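Local coordinates for leucyl aminopeptidase (Trypanosoma brucei brucei, PDB 5NTD), which probably removes N-terminal amino acids, leucine among them, from peptides as a metal-dependent aminopeptidase of the M17 family, at residues T206-C209 against Q210-D214; G381-A385 against T386-S390. All blocks are in the same frame, centred on the assembly; numbering follows the deposited sequence.

How the interactions relate
Both interactions are local contacts in the M17 catalytic domain, and they come in series along the chain. Interaction 1 (206-214) forms the last turns of helix 196-214, near the middle of the subunit, where that helix packs against helices 6-20, 222-236 and 314-328. Interaction 2 (381-390) is the end of helix 374-387 and the chain leaving it, lying against strands 268-274, 283-291 and 334-344 of the large mixed sheet. The centres of interactions 1 and 2 are about 26 Å apart. Helix 374-387 begins right beside the metal ligand Glu-373 and carries the chain away from the manganese site; the side chain of Val-213, close to the end of helix 196-214, is about 10 Å from the bound bestatin.

Interaction 1: T206-C209 against Q210-D214; sequences TQLC and QRLVD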
ATOM      1  N   THR G 206     -27.843 -29.754  -2.339  1.00 26.46           N
ATOM      2  CA  THR G 206     -26.735 -29.197  -1.566  1.00 26.24           C
ATOM      3  C   THR G 206     -25.378 -29.541  -2.225  1.00 27.17           C
ATOM      4  O   THR G 206     -24.509 -28.693  -2.373  1.00 26.05           O
ATOM      5  CB  THR G 206     -26.720 -29.738  -0.148  1.00 27.32           C
ATOM      6  OG1 THR G 206     -27.913 -29.324   0.509  1.00 27.26           O
ATOM      7  CG2 THR G 206     -25.509 -29.204   0.653  1.00 28.63           C
ATOM      8  N   GLN G 207     -25.253 -30.800  -2.643  1.00 27.86           N
ATOM      9  CA  GLN G 207     -24.011 -31.327  -3.221  1.00 27.26           C
ATOM     10  C   GLN G 207     -23.775 -30.899  -4.659  1.00 27.83           C
ATOM     11  O   GLN G 207     -22.645 -30.649  -5.053  1.00 28.08           O
ATOM     12  CB  GLN G 207     -23.945 -32.823  -3.120  1.00 26.60           C
ATOM     13  CG  GLN G 207     -23.812 -33.267  -1.674  1.00 27.95           C
ATOM     14  CD  GLN G 207     -23.780 -34.774  -1.519  1.00 28.54           C
ATOM     15  OE1 GLN G 207     -24.243 -35.514  -2.402  1.00 29.49           O
ATOM     16  NE2 GLN G 207     -23.270 -35.230  -0.394  1.00 27.72           N
ATOM     17  N   LEU G 208     -24.837 -30.782  -5.432  1.00 27.77           N
ATOM     18  CA  LEU G 208     -24.709 -30.221  -6.796  1.00 26.50           C
ATOM     19  C   LEU G 208     -24.254 -28.757  -6.699  1.00 25.82           C
ATOM     20  O   LEU G 208     -23.406 -28.317  -7.444  1.00 26.58           O
ATOM     21  CB  LEU G 208     -26.019 -30.309  -7.568  1.00 25.40           C
ATOM     22  CG  LEU G 208     -26.003 -29.681  -8.948  1.00 24.67           C
ATOM     23  CD1 LEU G 208     -24.931 -30.302  -9.822  1.00 24.86           C
ATOM     24  CD2 LEU G 208     -27.361 -29.852  -9.619  1.00 25.52           C
ATOM     25  N   CYS G 209     -24.875 -28.028  -5.791  1.00 26.41           N
ATOM     26  CA  CYS G 209     -24.543 -26.621  -5.539  1.00 26.90           C
ATOM     27  C   CYS G 209     -23.071 -26.511  -5.154  1.00 27.35           C
ATOM     28  O   CYS G 209     -22.308 -25.736  -5.730  1.00 25.81           O
ATOM     29  CB  CYS G 209     -25.417 -26.060  -4.455  1.00 28.05           C
ATOM     30  SG  CYS G 209     -25.163 -24.291  -4.136  1.00 28.67           S
ATOM     31  N   GLN G 210     -22.670 -27.386  -4.247  1.00 27.59           N
ATOM     32  CA  GLN G 210     -21.259 -27.498  -3.836  1.00 28.28           C
ATOM     33  C   GLN G 210     -20.341 -27.756  -5.020  1.00 28.12           C
ATOM     34  O   GLN G 210     -19.274 -27.134  -5.175  1.00 28.45           O
ATOM     35  CB  GLN G 210     -21.092 -28.588  -2.805  1.00 29.36           C
ATOM     36  CG  GLN G 210     -19.762 -28.566  -2.104  1.00 30.58           C
ATOM     37  CD  GLN G 210     -19.495 -29.872  -1.363  1.00 32.37           C
ATOM     38  OE1 GLN G 210     -19.455 -29.906  -0.142  1.00 33.51           O
ATOM     39  NE2 GLN G 210     -19.273 -30.942  -2.116  1.00 32.14           N
ATOM     40  N   ARG G 211     -20.777 -28.646  -5.889  1.00 27.13           N
ATOM     41  CA  ARG G 211     -19.975 -29.058  -7.063  1.00 26.31           C
ATOM     42  C   ARG G 211     -19.751 -27.881  -7.981  1.00 26.06           C
ATOM     43  O   ARG G 211     -18.637 -27.632  -8.450  1.00 26.20           O
ATOM     44  CB  ARG G 211     -20.679 -30.187  -7.810  1.00 26.87           C
ATOM     45  CG  ARG G 211     -19.842 -30.794  -8.930  1.00 27.29           C
ATOM     46  CD  ARG G 211     -20.522 -32.005  -9.583  1.00 27.53           C
ATOM     47  NE  ARG G 211     -19.671 -32.518 -10.638  1.00 27.13           N
ATOM     48  CZ  ARG G 211     -18.554 -33.221 -10.433  1.00 27.38           C
ATOM     49  NH1 ARG G 211     -18.175 -33.578  -9.210  1.00 25.85           N
ATOM     50  NH2 ARG G 211     -17.795 -33.558 -11.484  1.00 28.04           N
ATOM     51  N   LEU G 212     -20.826 -27.176  -8.270  1.00 25.24           N
ATOM     52  CA  LEU G 212     -20.789 -26.047  -9.209  1.00 25.75           C
ATOM     53  C   LEU G 212     -19.861 -24.924  -8.665  1.00 27.38           C
ATOM     54  O   LEU G 212     -19.092 -24.322  -9.399  1.00 28.08           O
ATOM     55  CB  LEU G 212     -22.178 -25.500  -9.479  1.00 25.73           C
ATOM     56  CG  LEU G 212     -23.157 -26.463 -10.187  1.00 25.88           C
ATOM     57  CD1 LEU G 212     -24.549 -25.928 -10.100  1.00 25.58           C
ATOM     58  CD2 LEU G 212     -22.778 -26.682 -11.643  1.00 26.00           C
ATOM     59  N   VAL G 213     -19.967 -24.687  -7.370  1.00 27.70           N
ATOM     60  CA  VAL G 213     -19.210 -23.621  -6.713  1.00 28.83           C
ATOM     61  C   VAL G 213     -17.714 -23.978  -6.616  1.00 27.17           C
ATOM     62  O   VAL G 213     -16.852 -23.191  -6.985  1.00 28.60           O
ATOM     63  CB  VAL G 213     -19.821 -23.276  -5.347  1.00 28.58           C
ATOM     64  CG1 VAL G 213     -18.981 -22.225  -4.630  1.00 29.20           C
ATOM     65  CG2 VAL G 213     -21.215 -22.735  -5.557  1.00 27.48           C
ATOM     66  N   ASP G 214     -17.444 -25.198  -6.185  1.00 27.12           N
ATOM     67  CA  ASP G 214     -16.059 -25.759  -6.118  1.00 26.11           C
ATOM     68  C   ASP G 214     -15.366 -25.745  -7.478  1.00 27.08           C
ATOM     69  O   ASP G 214     -14.184 -25.539  -7.589  1.00 26.51           O
ATOM     70  CB  ASP G 214     -16.047 -27.216  -5.642  1.00 26.13           C
ATOM     71  CG  ASP G 214     -16.021 -27.358  -4.126  1.00 26.34           C
ATOM     72  OD1 ASP G 214     -15.598 -26.418  -3.422  1.00 24.07           O
ATOM     73  OD2 ASP G 214     -16.489 -28.404  -3.654  1.00 24.96           O
TER
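Thr-206, Gln-207, Leu-208 and Cys-209 each offer their backbone carbonyl to the amide four residues on, and the run from Gln-210 N on Thr-206 O (2.9 Å) to Val-213 N on Cys-209 O (3.0 Å) is unbroken alpha-helix. The last of these is the most nearly collinear at the acceptor, with a C=O...N angle of 161°. Leu-212 leans back toward the preceding turn: its CG, opposite its own carbonyl carbon (chi1 -64°), comes to 3.3 Å from Leu-208 O, and CD1 lies 4.2 Å from Leu-208 CG, the two side chains slanting across each other. Next round the helix, Val-213 sets CG2 3.2 Å from Cys-209 O, while Cys-209 SG is only loosely in touch with that methyl, at 4.5 Å. Neighbouring helices cover these apolar groups: Cys-19 meets both leucines, Tyr-232 Leu-208, Ile-228 Leu-212, and Ala-317 and Cys-321 the cysteine.

The polar side chains meet the earlier turn through their first carbons and then lead elsewhere. Gln-210 rests its CB against two carbonyl oxygens at once, Thr-206 O and Gln-207 O. Arg-211 CB is 3.3 Å from Leu-208 O; the chain then runs extended from CG to NE and carries the guanidinium to Asn-164 OD1 and Ser-18 OG. Gln-207 is held at both ends of its buried amide, OE1 by Tyr-22 and Thr-24 and NE2 by Asn-25 and the carbonyl of Ala-158, which fixes its rotation. Leu-208 with Leu-212 and Cys-209 beside Val-213 are the i to i+4 neighbours of a buried alpha-helix packed among other helices, with the side chain of Val-213 about 10 Å from the bestatin in the active site.

Interaction 2: G381-A385 against T386-S390; sequences GVFHA and TNELS
Phe-383 and Asn-387 stack side by side where helix 374-387 runs out, a C-terminal helix end lying against the large mixed sheet of the catalytic domain. The buried part is tight. Val-382 O takes two bonds from Thr-386, one from the backbone N at 3.0 Å and one from OG1 at 2.7 Å, and the two donors reach it from opposite faces of the carbonyl plane. The threonine hydroxyl can do this because OG1 sits between its own N and carbonyl carbon (chi1 54°), turned back along the helix; it also receives the amide of Ser-484. The imidazole of His-384 passes its ND1 3.6 Å from Glu-388 CB, crossing that side chain at about a right angle. On the sheet side Ala-385 packs on Val-287 and His-384 on Leu-269 and Thr-338, with ND1 hydrogen-bonded to Tyr-253. Leu-389 folds back here too, CD2 3.8 Å from His-384 NE2 and CD1 3.5 Å from Ala-385 O.

Toward the partly exposed residues 387-389 the helical bonding slackens. Glu-388 N still reaches His-384 O at 2.9 Å, but the bonds of Asn-387 N to Phe-383 O and His-384 O are weak. A water donates to Ala-385 O and accepts from Leu-389 N, standing in for the direct i to i+4 bond. Asn-387 spreads over the phenyl face, amide and ring planes 25° apart, with CB 3.8 Å from the ring centroid in a CH-pi contact. Ser-484 holds its OD1, while ND2, with its partner almost exactly in the amide plane, donates to Glu-388 OE1 at 2.8 Å.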
ATOM      1  N   GLY G 381     -31.328  -8.771 -14.199  1.00 29.37           N
ATOM      2  CA  GLY G 381     -32.011  -9.999 -13.747  1.00 27.75           C
ATOM      3  C   GLY G 381     -33.361  -9.740 -13.098  1.00 27.71           C
ATOM      4  O   GLY G 381     -34.350 -10.330 -13.477  1.00 27.98           O
ATOM      5  N   VAL G 382     -33.403  -8.828 -12.154  1.00 27.26           N
ATOM      6  CA  VAL G 382     -34.663  -8.535 -11.427  1.00 27.38           C
ATOM      7  C   VAL G 382     -35.656  -7.771 -12.290  1.00 28.01           C
ATOM      8  O   VAL G 382     -36.859  -7.960 -12.171  1.00 28.86           O
ATOM      9  CB  VAL G 382     -34.478  -7.802 -10.083  1.00 26.87           C
ATOM     10  CG1 VAL G 382     -33.597  -8.616  -9.160  1.00 26.21           C
ATOM     11  CG2 VAL G 382     -33.918  -6.402 -10.266  1.00 28.43           C
ATOM     12  N   PHE G 383     -35.154  -6.929 -13.184  1.00 28.55           N
ATOM     13  CA  PHE G 383     -36.059  -6.256 -14.146  1.00 29.21           C
ATOM     14  C   PHE G 383     -36.676  -7.294 -15.093  1.00 29.84           C
ATOM     15  O   PHE G 383     -37.878  -7.280 -15.331  1.00 28.45           O
ATOM     16  CB  PHE G 383     -35.423  -5.186 -14.986  1.00 28.55           C
ATOM     17  CG  PHE G 383     -36.435  -4.406 -15.780  1.00 29.20           C
ATOM     18  CD1 PHE G 383     -37.161  -3.365 -15.187  1.00 30.44           C
ATOM     19  CD2 PHE G 383     -36.718  -4.737 -17.102  1.00 29.24           C
ATOM     20  CE1 PHE G 383     -38.119  -2.633 -15.927  1.00 30.31           C
ATOM     21  CE2 PHE G 383     -37.660  -4.016 -17.830  1.00 28.98           C
ATOM     22  CZ  PHE G 383     -38.367  -2.974 -17.243  1.00 28.97           C
ATOM     23  N   HIS G 384     -35.840  -8.184 -15.572  1.00 29.34           N
ATOM     24  CA  HIS G 384     -36.322  -9.260 -16.410  1.00 31.02           C
ATOM     25  C   HIS G 384     -37.446 -10.068 -15.706  1.00 31.19           C
ATOM     26  O   HIS G 384     -38.509 -10.330 -16.270  1.00 30.17           O
ATOM     27  CB  HIS G 384     -35.197 -10.215 -16.751  1.00 32.27           C
ATOM     28  CG  HIS G 384     -35.617 -11.327 -17.660  1.00 34.05           C
ATOM     29  ND1 HIS G 384     -35.817 -11.141 -19.014  1.00 34.91           N
ATOM     30  CD2 HIS G 384     -35.878 -12.637 -17.411  1.00 34.43           C
ATOM     31  CE1 HIS G 384     -36.159 -12.298 -19.562  1.00 35.25           C
ATOM     32  NE2 HIS G 384     -36.207 -13.216 -18.610  1.00 34.73           N
ATOM     33  N   ALA G 385     -37.181 -10.453 -14.471  1.00 29.98           N
ATOM     34  CA  ALA G 385     -38.130 -11.272 -13.697  1.00 30.15           C
ATOM     35  C   ALA G 385     -39.430 -10.526 -13.442  1.00 29.37           C
ATOM     36  O   ALA G 385     -40.499 -11.125 -13.489  1.00 31.37           O
ATOM     37  CB  ALA G 385     -37.535 -11.724 -12.375  1.00 29.19           C
ATOM     38  N   THR G 386     -39.330  -9.250 -13.175  1.00 27.87           N
ATOM     39  CA  THR G 386     -40.503  -8.469 -12.755  1.00 28.61           C
ATOM     40  C   THR G 386     -41.247  -7.800 -13.919  1.00 30.25           C
ATOM     41  O   THR G 386     -42.321  -7.243 -13.725  1.00 31.32           O
ATOM     42  CB  THR G 386     -40.151  -7.374 -11.729  1.00 27.72           C
ATOM     43  OG1 THR G 386     -39.106  -6.550 -12.248  1.00 26.35           O
ATOM     44  CG2 THR G 386     -39.721  -8.016 -10.448  1.00 27.50           C
ATOM     45  N   ASN G 387     -40.671  -7.852 -15.099  1.00 29.35           N
ATOM     46  CA  ASN G 387     -41.254  -7.174 -16.257  1.00 30.49           C
ATOM     47  C   ASN G 387     -41.461  -8.014 -17.505  1.00 32.01           C
ATOM     48  O   ASN G 387     -42.356  -7.729 -18.280  1.00 33.43           O
ATOM     49  CB  ASN G 387     -40.404  -5.979 -16.679  1.00 31.11           C
ATOM     50  CG  ASN G 387     -41.215  -4.918 -17.431  1.00 30.89           C
ATOM     51  OD1 ASN G 387     -41.988  -4.185 -16.833  1.00 28.52           O
ATOM     52  ND2 ASN G 387     -41.028  -4.847 -18.736  1.00 29.93           N
ATOM     53  N   GLU G 388     -40.638  -9.021 -17.713  1.00 32.07           N
ATOM     54  CA  GLU G 388     -40.589  -9.705 -19.008  1.00 31.73           C
ATOM     55  C   GLU G 388     -41.154 -11.104 -19.024  1.00 32.59           C
ATOM     56  O   GLU G 388     -41.101 -11.788 -20.045  1.00 31.76           O
ATOM     57  CB  GLU G 388     -39.160  -9.773 -19.514  1.00 32.08           C
ATOM     58  CG  GLU G 388     -38.503  -8.425 -19.627  1.00 31.89           C
ATOM     59  CD  GLU G 388     -39.096  -7.569 -20.705  1.00 32.63           C
ATOM     60  OE1 GLU G 388     -39.397  -6.426 -20.346  1.00 33.63           O
ATOM     61  OE2 GLU G 388     -39.233  -7.974 -21.896  1.00 33.02           O
ATOM     62  N   LEU G 389     -41.653 -11.572 -17.893  1.00 32.61           N
ATOM     63  CA  LEU G 389     -42.167 -12.972 -17.820  1.00 33.27           C
ATOM     64  C   LEU G 389     -43.665 -13.003 -18.087  1.00 32.07           C
ATOM     65  O   LEU G 389     -44.327 -11.978 -18.130  1.00 31.46           O
ATOM     66  CB  LEU G 389     -41.850 -13.628 -16.456  1.00 32.35           C
ATOM     67  CG  LEU G 389     -40.380 -13.650 -16.086  1.00 31.92           C
ATOM     68  CD1 LEU G 389     -40.193 -14.374 -14.763  1.00 33.43           C
ATOM     69  CD2 LEU G 389     -39.527 -14.310 -17.166  1.00 32.93           C
ATOM     70  N   SER G 390     -44.177 -14.202 -18.269  1.00 34.13           N
ATOM     71  CA  SER G 390     -45.644 -14.394 -18.525  1.00 36.72           C
ATOM     72  C   SER G 390     -46.498 -14.214 -17.269  1.00 37.48           C
ATOM     73  O   SER G 390     -47.702 -14.177 -17.356  1.00 39.85           O
ATOM     74  CB  SER G 390     -45.928 -15.772 -19.096  1.00 36.77           C
ATOM     75  OG  SER G 390     -45.376 -16.756 -18.224  1.00 37.19           O
TER
HETATM   76  O   HOH W   1     -42.478 -10.525 -15.309  1.00 36.15           O